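Local coordinates for protein transaminase (Bacillus megaterium, PDB 5G0A) that is an S-selective omega-transaminase that uses pyridoxal-5'-phosphate and probably moves amino groups from amines or amino acids to carbonyl acceptors, at residues L161-S166 with F408-N413; P400-D405 with V436-M441. All coordinates share one frame; numbering follows the deposited sequence.

Contact 1: L161-S166 with F408-N413; sequences LRSYRS and FTHGMN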
# COMPACT_ATOMS: atom_id res chain seq x y z
N LEU B 161 -14.07 -9.60 8.84
CA LEU B 161 -15.38 -9.59 9.47
C LEU B 161 -15.76 -8.12 9.54
O LEU B 161 -15.20 -7.37 10.32
CB LEU B 161 -15.29 -10.21 10.87
CG LEU B 161 -16.63 -10.45 11.58
CD1 LEU B 161 -17.49 -11.42 10.78
CD2 LEU B 161 -16.40 -10.97 12.99
N ARG B 162 -16.72 -7.72 8.69
CA ARG B 162 -17.01 -6.30 8.41
C ARG B 162 -17.31 -5.47 9.65
O ARG B 162 -16.94 -4.29 9.73
CB ARG B 162 -18.22 -6.23 7.46
CG ARG B 162 -18.46 -4.86 6.87
CD ARG B 162 -19.62 -4.94 5.89
NE ARG B 162 -19.95 -3.63 5.34
CZ ARG B 162 -21.15 -3.29 4.89
NH1 ARG B 162 -22.16 -4.16 4.95
NH2 ARG B 162 -21.34 -2.07 4.38
N SER B 163 -17.98 -6.10 10.61
CA SER B 163 -18.51 -5.43 11.79
C SER B 163 -17.51 -5.34 12.94
O SER B 163 -17.85 -4.84 14.01
CB SER B 163 -19.77 -6.17 12.28
OG SER B 163 -19.54 -7.56 12.44
N TYR B 164 -16.29 -5.82 12.72
CA TYR B 164 -15.31 -5.86 13.79
C TYR B 164 -13.96 -5.30 13.38
O TYR B 164 -12.93 -5.72 13.91
CB TYR B 164 -15.20 -7.29 14.35
CG TYR B 164 -16.32 -7.59 15.32
CD1 TYR B 164 -16.18 -7.27 16.67
CD2 TYR B 164 -17.52 -8.15 14.89
CE1 TYR B 164 -17.21 -7.52 17.57
CE2 TYR B 164 -18.55 -8.40 15.78
CZ TYR B 164 -18.39 -8.08 17.11
OH TYR B 164 -19.40 -8.31 18.02
N ARG B 165 -13.95 -4.30 12.49
CA ARG B 165 -12.70 -3.74 12.01
C ARG B 165 -12.43 -2.32 12.53
O ARG B 165 -11.78 -1.52 11.86
CB ARG B 165 -12.68 -3.80 10.47
CG ARG B 165 -12.51 -5.21 9.91
CD ARG B 165 -12.60 -5.21 8.38
NE ARG B 165 -11.76 -4.17 7.78
CZ ARG B 165 -10.43 -4.24 7.69
NH1 ARG B 165 -9.79 -5.32 8.09
NH2 ARG B 165 -9.76 -3.22 7.16
N SER B 166 -12.91 -2.03 13.74
CA SER B 166 -12.59 -0.76 14.44
C SER B 166 -13.00 0.52 13.71
O SER B 166 -12.44 1.59 13.96
CB SER B 166 -11.11 -0.71 14.81
OG SER B 166 -10.76 -1.88 15.55
N PHE B 408 -23.35 -7.91 8.00
CA PHE B 408 -24.07 -6.82 8.66
C PHE B 408 -23.09 -5.85 9.33
O PHE B 408 -21.90 -6.14 9.41
CB PHE B 408 -25.09 -7.37 9.70
CG PHE B 408 -24.54 -7.48 11.11
CD1 PHE B 408 -23.41 -8.25 11.37
CD2 PHE B 408 -25.17 -6.82 12.17
CE1 PHE B 408 -22.90 -8.34 12.66
CE2 PHE B 408 -24.67 -6.91 13.46
CZ PHE B 408 -23.54 -7.67 13.71
N THR B 409 -23.60 -4.70 9.77
CA THR B 409 -22.81 -3.77 10.58
C THR B 409 -23.58 -3.48 11.87
O THR B 409 -24.79 -3.73 11.95
CB THR B 409 -22.51 -2.43 9.86
OG1 THR B 409 -23.67 -1.59 9.88
CG2 THR B 409 -22.05 -2.66 8.40
N HIS B 410 -22.88 -2.94 12.87
CA HIS B 410 -23.53 -2.56 14.11
C HIS B 410 -24.37 -1.28 13.99
O HIS B 410 -24.92 -0.79 14.97
CB HIS B 410 -22.52 -2.45 15.26
CG HIS B 410 -21.96 -3.77 15.68
ND1 HIS B 410 -20.77 -4.27 15.19
CD2 HIS B 410 -22.40 -4.68 16.58
CE1 HIS B 410 -20.52 -5.44 15.75
NE2 HIS B 410 -21.50 -5.72 16.60
N GLY B 411 -24.47 -0.75 12.77
CA GLY B 411 -25.37 0.37 12.46
C GLY B 411 -26.83 -0.04 12.59
O GLY B 411 -27.69 0.80 12.76
N MET B 412 -27.08 -1.35 12.51
CA MET B 412 -28.43 -1.90 12.63
C MET B 412 -29.04 -1.61 14.00
O MET B 412 -28.33 -1.52 15.00
CB MET B 412 -28.40 -3.42 12.45
CG MET B 412 -28.43 -3.91 11.02
SD MET B 412 -28.87 -5.66 10.97
CE MET B 412 -30.64 -5.58 11.24
N ASN B 413 -30.36 -1.49 14.02
CA ASN B 413 -31.12 -1.42 15.25
C ASN B 413 -31.16 -2.82 15.87
O ASN B 413 -31.56 -3.78 15.22
CB ASN B 413 -32.54 -0.91 14.96
CG ASN B 413 -33.23 -0.35 16.18
OD1 ASN B 413 -33.07 -0.85 17.30
ND2 ASN B 413 -34.02 0.70 15.98
O HOH W 1 -20.14 -8.17 9.84
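An edge-to-face aromatic pair, H410 against Y164, joins the loop after helix 153-157 to the type I turn T409-M412 in this class III aminotransferase. The imidazole, its plane 84° from that of the phenol, directs an edge at the tyrosine face with an offset, and H410 CE1 comes to 3.6 Å from Y164 CE2. H410 ND1 is hydrogen-bonded to E326 of the second subunit, which probably helps hold the imidazole's rotation. F408 CE1 comes to 3.5 Å from S163 OG, obliquely to the ring. That hydroxyl, placed between backbone N and carbonyl carbon (chi1 52°), donates to a water 2.7 Å from S163 OG, and the water donates in turn to F408 O. T409 CG2 lies over one face of the R162 guanidinium, above its centre, 3.7 Å from R162 CZ, while R162 NH1 bonds to N407 O. T409 OG1 accepts from G411 N in an ST turn and also pairs with E174. Replacing Y164 with an alanine would probably leave the H410 edge without its aromatic face and open a gap beside F25. T409 and H410 both lean on strand 168-169, and the second subunit packs against S163, Y164 and T409.

Contact 2: P400-D405 with V436-M441; sequences PYVKLD and VMPNTM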
# COMPACT_ATOMS: atom_id res chain seq x y z
N PRO B 400 -33.01 -17.11 7.29
CA PRO B 400 -32.66 -16.07 8.28
C PRO B 400 -33.41 -14.73 8.15
O PRO B 400 -33.81 -14.34 7.05
CB PRO B 400 -31.16 -15.85 8.03
CG PRO B 400 -30.70 -16.99 7.18
CD PRO B 400 -31.89 -17.39 6.37
N TYR B 401 -33.57 -14.04 9.27
CA TYR B 401 -34.24 -12.73 9.32
C TYR B 401 -33.41 -11.58 8.78
O TYR B 401 -33.94 -10.64 8.18
CB TYR B 401 -34.63 -12.38 10.76
CG TYR B 401 -35.75 -13.18 11.39
CD1 TYR B 401 -37.09 -12.84 11.16
CD2 TYR B 401 -35.48 -14.24 12.25
CE1 TYR B 401 -38.12 -13.55 11.76
CE2 TYR B 401 -36.50 -14.95 12.85
CZ TYR B 401 -37.82 -14.61 12.61
OH TYR B 401 -38.83 -15.33 13.22
N VAL B 402 -32.10 -11.62 9.01
CA VAL B 402 -31.23 -10.50 8.63
C VAL B 402 -30.44 -10.89 7.39
O VAL B 402 -29.50 -11.68 7.47
CB VAL B 402 -30.31 -10.07 9.80
CG1 VAL B 402 -29.38 -8.94 9.37
CG2 VAL B 402 -31.15 -9.62 10.99
N LYS B 403 -30.83 -10.33 6.24
CA LYS B 403 -30.31 -10.77 4.94
C LYS B 403 -28.79 -10.63 4.80
O LYS B 403 -28.14 -11.54 4.29
CB LYS B 403 -31.00 -10.05 3.78
CG LYS B 403 -30.85 -10.78 2.45
CD LYS B 403 -31.03 -9.86 1.25
CE LYS B 403 -30.98 -10.67 -0.04
NZ LYS B 403 -30.66 -9.84 -1.22
N LEU B 404 -28.25 -9.49 5.24
CA LEU B 404 -26.80 -9.25 5.18
C LEU B 404 -25.99 -10.23 6.03
O LEU B 404 -24.79 -10.38 5.81
CB LEU B 404 -26.45 -7.80 5.55
CG LEU B 404 -26.44 -6.70 4.47
CD1 LEU B 404 -26.41 -5.31 5.10
CD2 LEU B 404 -25.27 -6.86 3.49
N ASP B 405 -26.65 -10.91 6.97
CA ASP B 405 -26.05 -11.99 7.75
C ASP B 405 -24.68 -11.55 8.28
O ASP B 405 -24.59 -10.53 8.95
CB ASP B 405 -25.98 -13.29 6.94
CG ASP B 405 -25.65 -14.52 7.79
OD1 ASP B 405 -26.26 -14.71 8.87
OD2 ASP B 405 -24.78 -15.30 7.35
N VAL B 436 -22.78 -12.90 18.54
CA VAL B 436 -22.12 -11.72 17.98
C VAL B 436 -22.65 -11.36 16.59
O VAL B 436 -22.66 -10.19 16.19
CB VAL B 436 -20.59 -11.91 17.94
CG1 VAL B 436 -20.05 -12.10 19.34
CG2 VAL B 436 -20.21 -13.12 17.10
N MET B 437 -23.08 -12.39 15.87
CA MET B 437 -23.66 -12.24 14.53
C MET B 437 -25.18 -12.22 14.68
O MET B 437 -25.71 -12.75 15.66
CB MET B 437 -23.21 -13.40 13.63
CG MET B 437 -21.72 -13.40 13.31
SD MET B 437 -21.11 -12.00 12.33
CE MET B 437 -20.25 -11.00 13.55
N PRO B 438 -25.89 -11.61 13.72
CA PRO B 438 -27.32 -11.34 13.90
C PRO B 438 -28.22 -12.58 13.84
O PRO B 438 -29.27 -12.59 14.50
CB PRO B 438 -27.64 -10.38 12.75
CG PRO B 438 -26.64 -10.72 11.69
CD PRO B 438 -25.38 -11.10 12.43
N ASN B 439 -27.83 -13.60 13.07
CA ASN B 439 -28.65 -14.82 12.94
C ASN B 439 -28.05 -16.06 13.60
O ASN B 439 -28.50 -17.17 13.34
CB ASN B 439 -28.86 -15.17 11.46
CG ASN B 439 -29.39 -14.02 10.65
OD1 ASN B 439 -30.43 -13.45 10.97
ND2 ASN B 439 -28.67 -13.66 9.59
N THR B 440 -27.03 -15.88 14.44
CA THR B 440 -26.28 -17.03 14.89
C THR B 440 -25.90 -16.84 16.34
O THR B 440 -25.24 -15.88 16.69
CB THR B 440 -24.99 -17.22 14.07
OG1 THR B 440 -25.27 -17.03 12.67
CG2 THR B 440 -24.40 -18.62 14.30
N MET B 441 -26.34 -17.76 17.17
CA MET B 441 -25.91 -17.80 18.55
C MET B 441 -24.51 -18.35 18.64
O MET B 441 -24.15 -19.23 17.87
CB MET B 441 -26.83 -18.73 19.28
CG MET B 441 -28.25 -18.41 18.90
SD MET B 441 -28.94 -17.51 20.26
CE MET B 441 -29.31 -19.00 21.16
O HOH W 2 -32.45 -15.47 11.84
O HOH W 3 -25.56 -14.42 11.47
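The carboxamide of N439 reaches into the type I turn V402-D405 and is gripped at both of its ends. Its oxygen accepts from the backbone: V402 N lies 3.2 Å from N439 OD1, in the carbonyl plane and on a lone pair. A water adds a second donor to that oxygen and accepts in turn from Y401 N, so two successive amides of the loop are served. The amide nitrogen has two acceptors close to its own plane, V402 O at 3.0 Å from N439 ND2 and D405 OD1 at 2.7 Å from N439 ND2, the latter bond nearly straight at 169°. V402 O also receives the turn's own bond from D405 N. The D405 side chain, its CG trans to the backbone N (chi1 -168°), brings the carboxylate up to the amide, which meets OD1 on the anti side, and the two planes are 13° apart. A further water donates to D405 OD1, accepts from N439 N and lies 2.9 Å from T440 OG1. V402 CB packs on P438 CB at 4.0 Å, while P400 CB touches the amide carbon, N439 CG, at 3.7 Å. Through its side chain N439 ties the 400-405 loop to the start of strand 440-443. Because three direct bonds and a water engage the amide, its flip state is well defined, and the nearby carboxylate probably polarises its N-H groups.

Both contacts tether the loop between strand 387-392 and helix 418-427, contact 2 at residues 400-405 and contact 1 at 408-413. Each is partly buried, but contact 1 faces a subunit interface and the side chain of Y164 lies about 9 Å from a bound PLP, whereas contact 2 lies beside the three-stranded antiparallel sheet. Their chemistry differs accordingly: rings, a methyl over a guanidinium and one bridging water in the first; direct hydrogen bonds of a side-chain amide, with two waters, in the second. The centres are 12 Å apart, and with F408 CD1 lying 3.6 Å from P438 CD and M412 SD 3.7 Å from V402 CG1 the two contacts pack directly against each other.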